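Local coordinates for protein GCN5-related N-acetyltransferase (Anabaena variabilis, PDB 2OZG) that binds coenzyme A and, as a GCN5-related N-acetyltransferase, probably transfers acetyl groups from acetyl-CoA to amines, possibly those of aminoglycosides, at residues A[24-27]-A[28-32]; A[87-90]-A[91-94]. All blocks are in the same frame, centred on the assembly; numbering follows the deposited sequence.

Both contacts are local and lie in the first GNAT domain. Contact 1 comes first along the chain. It covers the end of helix 20-30, including the turn that stops it. Helix 37-45 and strands 50-55, 58-72 and 75-87 follow. Contact 2 then closes the turn after strand 75-87, just before helix 96-110. The two contacts follow in series and neither nests in the other. In space the end of helix 20-30 packs on the loop after strand 75-87: Cys30 SG is 3.4 Å from Arg92 NH2, and Gln29 NE2 is 3.4 Å from Pro89 CG. Contact 1 lies along the pantetheine arm of coenzyme A. Contact 2 holds the pantoate hydroxyl and the pyrophosphate. Both also touch the second subunit.

Contact 1. Residues A[24-27]-A[28-32]; sequences GNIL and EQCFV. With COA (coenzyme A), chain C.
Glu28 N opens this last part of helix 20-30 with a bond to Gly24 O, 2.9 Å long. The Glu28 chain leans outward and somewhat back towards the start of the helix, with CG 3.4 Å from Gly24 O. Gln29 N bonds to Asn25 O. Here CG is anti to the backbone N (chi1 175°), and the extended chain carries the amide away from the helix. NE2 is hydrogen-bonded to Tyr204 OH of the second subunit. Cys30 N gives a nearly straight bond to Ile26 O, 2.8 Å with an N-H...O angle of 174°. Its SG packs alongside Ile26 CG2 at 3.8 Å and lies 3.9 Å from OAP of coenzyme A. Phe31 N bonds to Leu27 O at 3.0 Å, and the same oxygen sits at the edge of the Phe31 ring, near its plane. The Phe31 carbonyl, in turn, accepts from Arg222 NH2 of the second subunit. The Leu27 and Phe31 side chains lie side by side and point the same way, with CD2 of Leu27 4.2 Å from CE2 of Phe31. Both also pack on Ala84 of strand 75-87. Phe31 CE1 approaches C6P of coenzyme A at 3.7 Å. Val32, with positive phi, is the C-prime residue of a Schellman motif, and its N bonds to Gln29 O. The chemistry is therefore divided. Backbone bonds finish the helix, while the Phe31 ring gives C6P and the thiol end of the cofactor an apolar neighbour and Cys30 SG lies near the pantoate hydroxyl.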
loop_
_atom_site.group_PDB
_atom_site.type_symbol
_atom_site.label_atom_id
_atom_site.label_comp_id
_atom_site.label_asym_id
_atom_site.label_seq_id
_atom_site.Cartn_x
_atom_site.Cartn_y
_atom_site.Cartn_z
ATOM N N GLY A 24 3.445 36.757 8.865
ATOM C CA GLY A 24 2.363 35.828 8.599
ATOM C C GLY A 24 2.587 35.091 7.313
ATOM O O GLY A 24 2.318 33.908 7.267
ATOM N N ASN A 25 3.079 35.793 6.288
ATOM C CA ASN A 25 3.458 35.170 5.016
ATOM C C ASN A 25 4.601 34.199 5.177
ATOM O O ASN A 25 4.604 33.129 4.580
ATOM C CB ASN A 25 3.928 36.227 4.044
ATOM C CG ASN A 25 2.835 36.986 3.482
ATOM O OD1 ASN A 25 1.662 36.619 3.625
ATOM N ND2 ASN A 25 3.177 38.091 2.826
ATOM N N ILE A 26 5.602 34.598 5.960
ATOM C CA ILE A 26 6.736 33.712 6.197
ATOM C C ILE A 26 6.246 32.468 6.913
ATOM O O ILE A 26 6.649 31.340 6.563
ATOM C CB ILE A 26 7.836 34.380 7.057
ATOM C CG1 ILE A 26 8.545 35.437 6.235
ATOM C CG2 ILE A 26 8.830 33.353 7.531
ATOM C CD1 ILE A 26 9.455 36.296 7.053
ATOM N N LEU A 27 5.367 32.655 7.904
ATOM C CA LEU A 27 4.801 31.512 8.649
ATOM C C LEU A 27 3.982 30.583 7.740
ATOM O O LEU A 27 4.110 29.375 7.832
ATOM C CB LEU A 27 3.996 31.989 9.861
ATOM C CG LEU A 27 4.834 32.704 10.939
ATOM C CD1 LEU A 27 4.016 32.815 12.243
ATOM C CD2 LEU A 27 6.221 32.058 11.274
ATOM N N GLU A 28 3.176 31.137 6.836
ATOM C CA GLU A 28 2.457 30.301 5.864
ATOM C C GLU A 28 3.376 29.427 5.010
ATOM O O GLU A 28 3.087 28.236 4.716
ATOM C CB GLU A 28 1.643 31.131 4.911
ATOM C CG GLU A 28 0.449 31.672 5.528
ATOM C CD GLU A 28 -0.474 32.394 4.556
ATOM O OE1 GLU A 28 -0.281 32.275 3.302
ATOM O OE2 GLU A 28 -1.412 33.063 5.083
ATOM N N GLN A 29 4.476 30.014 4.597
ATOM C CA GLN A 29 5.442 29.303 3.799
ATOM C C GLN A 29 6.127 28.237 4.629
ATOM O O GLN A 29 6.175 27.091 4.240
ATOM C CB GLN A 29 6.447 30.272 3.191
ATOM C CG GLN A 29 7.590 29.631 2.435
ATOM C CD GLN A 29 8.312 30.673 1.580
ATOM O OE1 GLN A 29 8.062 31.868 1.725
ATOM N NE2 GLN A 29 9.176 30.234 0.695
ATOM N N CYS A 30 6.669 28.630 5.766
ATOM C CA CYS A 30 7.359 27.703 6.635
ATOM C C CYS A 30 6.562 26.468 7.007
ATOM O O CYS A 30 7.068 25.359 6.922
ATOM C CB CYS A 30 7.808 28.400 7.902
ATOM S SG CYS A 30 9.139 29.543 7.670
ATOM N N PHE A 31 5.319 26.662 7.411
ATOM C CA PHE A 31 4.484 25.579 7.849
ATOM C C PHE A 31 3.562 24.988 6.826
ATOM O O PHE A 31 2.731 24.187 7.164
ATOM C CB PHE A 31 3.759 26.061 9.100
ATOM C CG PHE A 31 4.721 26.352 10.177
ATOM C CD1 PHE A 31 5.389 25.305 10.789
ATOM C CD2 PHE A 31 5.076 27.631 10.490
ATOM C CE1 PHE A 31 6.320 25.535 11.718
ATOM C CE2 PHE A 31 6.026 27.869 11.431
ATOM C CZ PHE A 31 6.657 26.825 12.043
ATOM N N VAL A 32 3.699 25.422 5.574
ATOM C CA VAL A 32 2.917 24.926 4.448
ATOM C C VAL A 32 1.431 25.079 4.738
ATOM O O VAL A 32 0.669 24.128 4.596
ATOM C CB VAL A 32 3.299 23.434 4.093
ATOM C CG1 VAL A 32 2.817 23.094 2.665
ATOM C CG2 VAL A 32 4.795 23.259 4.173
HETATM N N1A COA C . 17.612 20.146 10.679
HETATM C C2A COA C . 18.568 20.020 11.620
HETATM N N3A COA C . 19.224 21.085 12.122
HETATM C C4A COA C . 18.927 22.326 11.664
HETATM C C5A COA C . 17.955 22.504 10.683
HETATM C C6A COA C . 17.290 21.363 10.191
HETATM N N6A COA C . 16.327 21.414 9.245
HETATM N N7A COA C . 17.905 23.836 10.443
HETATM C C8A COA C . 18.813 24.453 11.241
HETATM N N9A COA C . 19.426 23.517 11.985
HETATM C C1B COA C . 20.496 23.672 13.016
HETATM C C2B COA C . 21.873 23.861 12.383
HETATM O O2B COA C . 22.516 22.605 12.064
HETATM C C3B COA C . 22.597 24.712 13.418
HETATM O O3B COA C . 23.446 23.939 14.278
HETATM P P3B COA C . 25.052 23.871 14.004
HETATM O O7A COA C . 25.565 25.203 14.524
HETATM O O8A COA C . 25.480 22.616 14.758
HETATM O O9A COA C . 25.216 23.764 12.493
HETATM C C4B COA C . 21.510 25.422 14.220
HETATM O O4B COA C . 20.265 24.802 13.874
HETATM C C5B COA C . 21.457 26.923 13.927
HETATM O O5B COA C . 21.072 27.113 12.558
HETATM P P1A COA C . 20.346 28.462 12.000
HETATM O O1A COA C . 20.144 29.436 13.137
HETATM O O2A COA C . 21.126 28.922 10.768
HETATM O O3A COA C . 18.919 27.861 11.472
HETATM P P2A COA C . 18.067 28.454 10.202
HETATM O O4A COA C . 18.137 29.980 10.316
HETATM O O5A COA C . 18.612 27.803 8.933
HETATM O O6A COA C . 16.534 27.898 10.533
HETATM C CBP COA C . 14.317 26.656 10.134
HETATM C CCP COA C . 15.580 27.346 9.574
HETATM C CDP COA C . 13.983 27.388 11.433
HETATM C CEP COA C . 14.765 25.261 10.561
HETATM C CAP COA C . 13.145 26.743 9.054
HETATM O OAP COA C . 12.158 27.785 9.360
HETATM C C9P COA C . 12.323 25.514 8.575
HETATM O O9P COA C . 12.782 24.663 7.638
HETATM N N8P COA C . 11.058 25.247 8.959
HETATM C C7P COA C . 10.096 25.814 9.904
HETATM C C6P COA C . 9.813 24.609 10.787
HETATM C C5P COA C . 10.584 24.704 12.095
HETATM O O5P COA C . 11.785 24.966 12.107
HETATM N N4P COA C . 9.904 24.460 13.225
HETATM C C3P COA C . 10.443 24.469 14.582
HETATM C C2P COA C . 9.250 24.271 15.490
HETATM S S1P COA C . 8.167 25.759 15.483
#

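Contact 2. Residues A[87-90]-A[91-94]; sequences IAPE and YRGD. With COA (coenzyme A), chain C.
The turn from strand 75-87 towards helix 96-110 is the coenzyme A pyrophosphate-binding loop of the GNAT fold. The run from Arg92 to Ala97 fits the family motif (Q/R)xxGx(G/A). Within this loop, the Arg92 side chain folds back on Ile87. NE and NH2 grip the single oxygen Ile87 O side-on, at 2.7 and 2.9 Å, and this oxygen lies in the guanidinium plane. The chain is extended from CG to NE, which carries the flat group back over the turn to that carbonyl. Pro89 CA lies over one guanidinium face near the rim. Coenzyme A O9P lies over the opposite face, also near the rim, 3.2 Å above the plane of the Arg92 group. Two backbone bonds close the turn: Tyr91 N to Ala88 O, and Arg92 N to Pro89 O. In the second the donor stands above the carbonyl plane. Glu90 and Tyr91 lie side by side. Glu90 CG sits over one face of the Tyr91 ring in a CH-pi contact, 3.8 Å from the centroid and 14° off the normal. The bend at chi2 (-91°) takes the carboxylate past the rim, with Glu90 OE2 3.7 Å from Tyr91 CE2 and its plane turned 33° from the ring. Ile87 CG2 packs at 3.8 Å against Tyr91 CB. Two polar ends reach the second subunit: Arg92 NH1 bonds to its Asn251 O, and Glu90 OE1 to its Tyr204 OH. In this loop backbone N-H groups bind the cofactor. Ile87 N donates to OAP almost straight, at 3.0 Å, and Gly93 N donates to O5A at 2.6 Å. Gly95, Ala97 and Ile98 add more N-H groups to the site. Arg92 thus fixes the Ile87 carbonyl while lying flat between Pro89 and the pantoate-amide part of the cofactor, and its charge may polarise that carbonyl.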
loop_
_atom_site.group_PDB
_atom_site.type_symbol
_atom_site.label_atom_id
_atom_site.label_comp_id
_atom_site.label_asym_id
_atom_site.label_seq_id
_atom_site.Cartn_x
_atom_site.Cartn_y
_atom_site.Cartn_z
ATOM N N ILE A 87 11.990 30.742 9.754
ATOM C CA ILE A 87 12.932 31.623 9.042
ATOM C C ILE A 87 12.658 31.433 7.563
ATOM O O ILE A 87 12.652 30.329 7.098
ATOM C CB ILE A 87 14.397 31.224 9.322
ATOM C CG1 ILE A 87 14.657 31.181 10.819
ATOM C CG2 ILE A 87 15.373 32.159 8.657
ATOM C CD1 ILE A 87 14.581 32.589 11.531
ATOM N N ALA A 88 12.443 32.515 6.837
ATOM C CA ALA A 88 12.184 32.456 5.402
ATOM C C ALA A 88 13.351 31.732 4.761
ATOM O O ALA A 88 14.514 31.955 5.099
ATOM C CB ALA A 88 12.020 33.894 4.848
ATOM N N PRO A 89 13.063 30.910 3.781
ATOM C CA PRO A 89 14.123 30.009 3.342
ATOM C C PRO A 89 15.356 30.704 2.820
ATOM O O PRO A 89 16.446 30.202 3.018
ATOM C CB PRO A 89 13.433 29.128 2.302
ATOM C CG PRO A 89 12.340 29.982 1.775
ATOM C CD PRO A 89 11.842 30.767 2.984
ATOM N N GLU A 90 15.212 31.890 2.247
ATOM C CA GLU A 90 16.371 32.594 1.751
ATOM C C GLU A 90 17.335 33.041 2.853
ATOM O O GLU A 90 18.456 33.431 2.560
ATOM C CB GLU A 90 15.968 33.800 0.892
ATOM C CG GLU A 90 15.278 34.954 1.601
ATOM C CD GLU A 90 13.736 34.875 1.645
ATOM O OE1 GLU A 90 13.138 33.790 1.605
ATOM O OE2 GLU A 90 13.125 35.952 1.737
ATOM N N TYR A 91 16.912 32.997 4.115
ATOM C CA TYR A 91 17.785 33.424 5.218
ATOM C C TYR A 91 18.314 32.263 6.057
ATOM O O TYR A 91 19.006 32.450 7.042
ATOM C CB TYR A 91 17.039 34.429 6.093
ATOM C CG TYR A 91 16.677 35.699 5.365
ATOM C CD1 TYR A 91 17.676 36.524 4.861
ATOM C CD2 TYR A 91 15.356 36.108 5.223
ATOM C CE1 TYR A 91 17.369 37.708 4.194
ATOM C CE2 TYR A 91 15.042 37.310 4.561
ATOM C CZ TYR A 91 16.059 38.097 4.053
ATOM O OH TYR A 91 15.799 39.277 3.391
ATOM N N ARG A 92 17.974 31.055 5.672
ATOM C CA ARG A 92 18.386 29.878 6.411
ATOM C C ARG A 92 19.867 29.528 6.303
ATOM O O ARG A 92 20.529 29.971 5.424
ATOM C CB ARG A 92 17.558 28.715 5.938
ATOM C CG ARG A 92 16.107 28.890 6.361
ATOM C CD ARG A 92 15.255 27.678 6.032
ATOM N NE ARG A 92 13.863 28.030 6.230
ATOM C CZ ARG A 92 12.814 27.417 5.690
ATOM N NH1 ARG A 92 12.931 26.370 4.859
ATOM N NH2 ARG A 92 11.631 27.922 5.929
ATOM N N GLY A 93 20.383 28.739 7.233
ATOM C CA GLY A 93 21.805 28.335 7.194
ATOM C C GLY A 93 22.769 29.466 7.538
ATOM O O GLY A 93 23.957 29.364 7.281
ATOM N N ASP A 94 22.256 30.533 8.148
ATOM C CA ASP A 94 23.053 31.709 8.454
ATOM C C ASP A 94 22.974 32.099 9.936
ATOM O O ASP A 94 23.346 33.177 10.293
ATOM C CB ASP A 94 22.551 32.859 7.577
ATOM C CG ASP A 94 23.597 33.947 7.356
ATOM O OD1 ASP A 94 24.788 33.601 7.235
ATOM O OD2 ASP A 94 23.221 35.146 7.280
HETATM N N1A COA C . 17.612 20.146 10.679
HETATM C C2A COA C . 18.568 20.020 11.620
HETATM N N3A COA C . 19.224 21.085 12.122
HETATM C C4A COA C . 18.927 22.326 11.664
HETATM C C5A COA C . 17.955 22.504 10.683
HETATM C C6A COA C . 17.290 21.363 10.191
HETATM N N6A COA C . 16.327 21.414 9.245
HETATM N N7A COA C . 17.905 23.836 10.443
HETATM C C8A COA C . 18.813 24.453 11.241
HETATM N N9A COA C . 19.426 23.517 11.985
HETATM C C1B COA C . 20.496 23.672 13.016
HETATM C C2B COA C . 21.873 23.861 12.383
HETATM O O2B COA C . 22.516 22.605 12.064
HETATM C C3B COA C . 22.597 24.712 13.418
HETATM O O3B COA C . 23.446 23.939 14.278
HETATM P P3B COA C . 25.052 23.871 14.004
HETATM O O7A COA C . 25.565 25.203 14.524
HETATM O O8A COA C . 25.480 22.616 14.758
HETATM O O9A COA C . 25.216 23.764 12.493
HETATM C C4B COA C . 21.510 25.422 14.220
HETATM O O4B COA C . 20.265 24.802 13.874
HETATM C C5B COA C . 21.457 26.923 13.927
HETATM O O5B COA C . 21.072 27.113 12.558
HETATM P P1A COA C . 20.346 28.462 12.000
HETATM O O1A COA C . 20.144 29.436 13.137
HETATM O O2A COA C . 21.126 28.922 10.768
HETATM O O3A COA C . 18.919 27.861 11.472
HETATM P P2A COA C . 18.067 28.454 10.202
HETATM O O4A COA C . 18.137 29.980 10.316
HETATM O O5A COA C . 18.612 27.803 8.933
HETATM O O6A COA C . 16.534 27.898 10.533
HETATM C CBP COA C . 14.317 26.656 10.134
HETATM C CCP COA C . 15.580 27.346 9.574
HETATM C CDP COA C . 13.983 27.388 11.433
HETATM C CEP COA C . 14.765 25.261 10.561
HETATM C CAP COA C . 13.145 26.743 9.054
HETATM O OAP COA C . 12.158 27.785 9.360
HETATM C C9P COA C . 12.323 25.514 8.575
HETATM O O9P COA C . 12.782 24.663 7.638
HETATM N N8P COA C . 11.058 25.247 8.959
HETATM C C7P COA C . 10.096 25.814 9.904
HETATM C C6P COA C . 9.813 24.609 10.787
HETATM C C5P COA C . 10.584 24.704 12.095
HETATM O O5P COA C . 11.785 24.966 12.107
HETATM N N4P COA C . 9.904 24.460 13.225
HETATM C C3P COA C . 10.443 24.469 14.582
HETATM C C2P COA C . 9.250 24.271 15.490
HETATM S S1P COA C . 8.167 25.759 15.483
#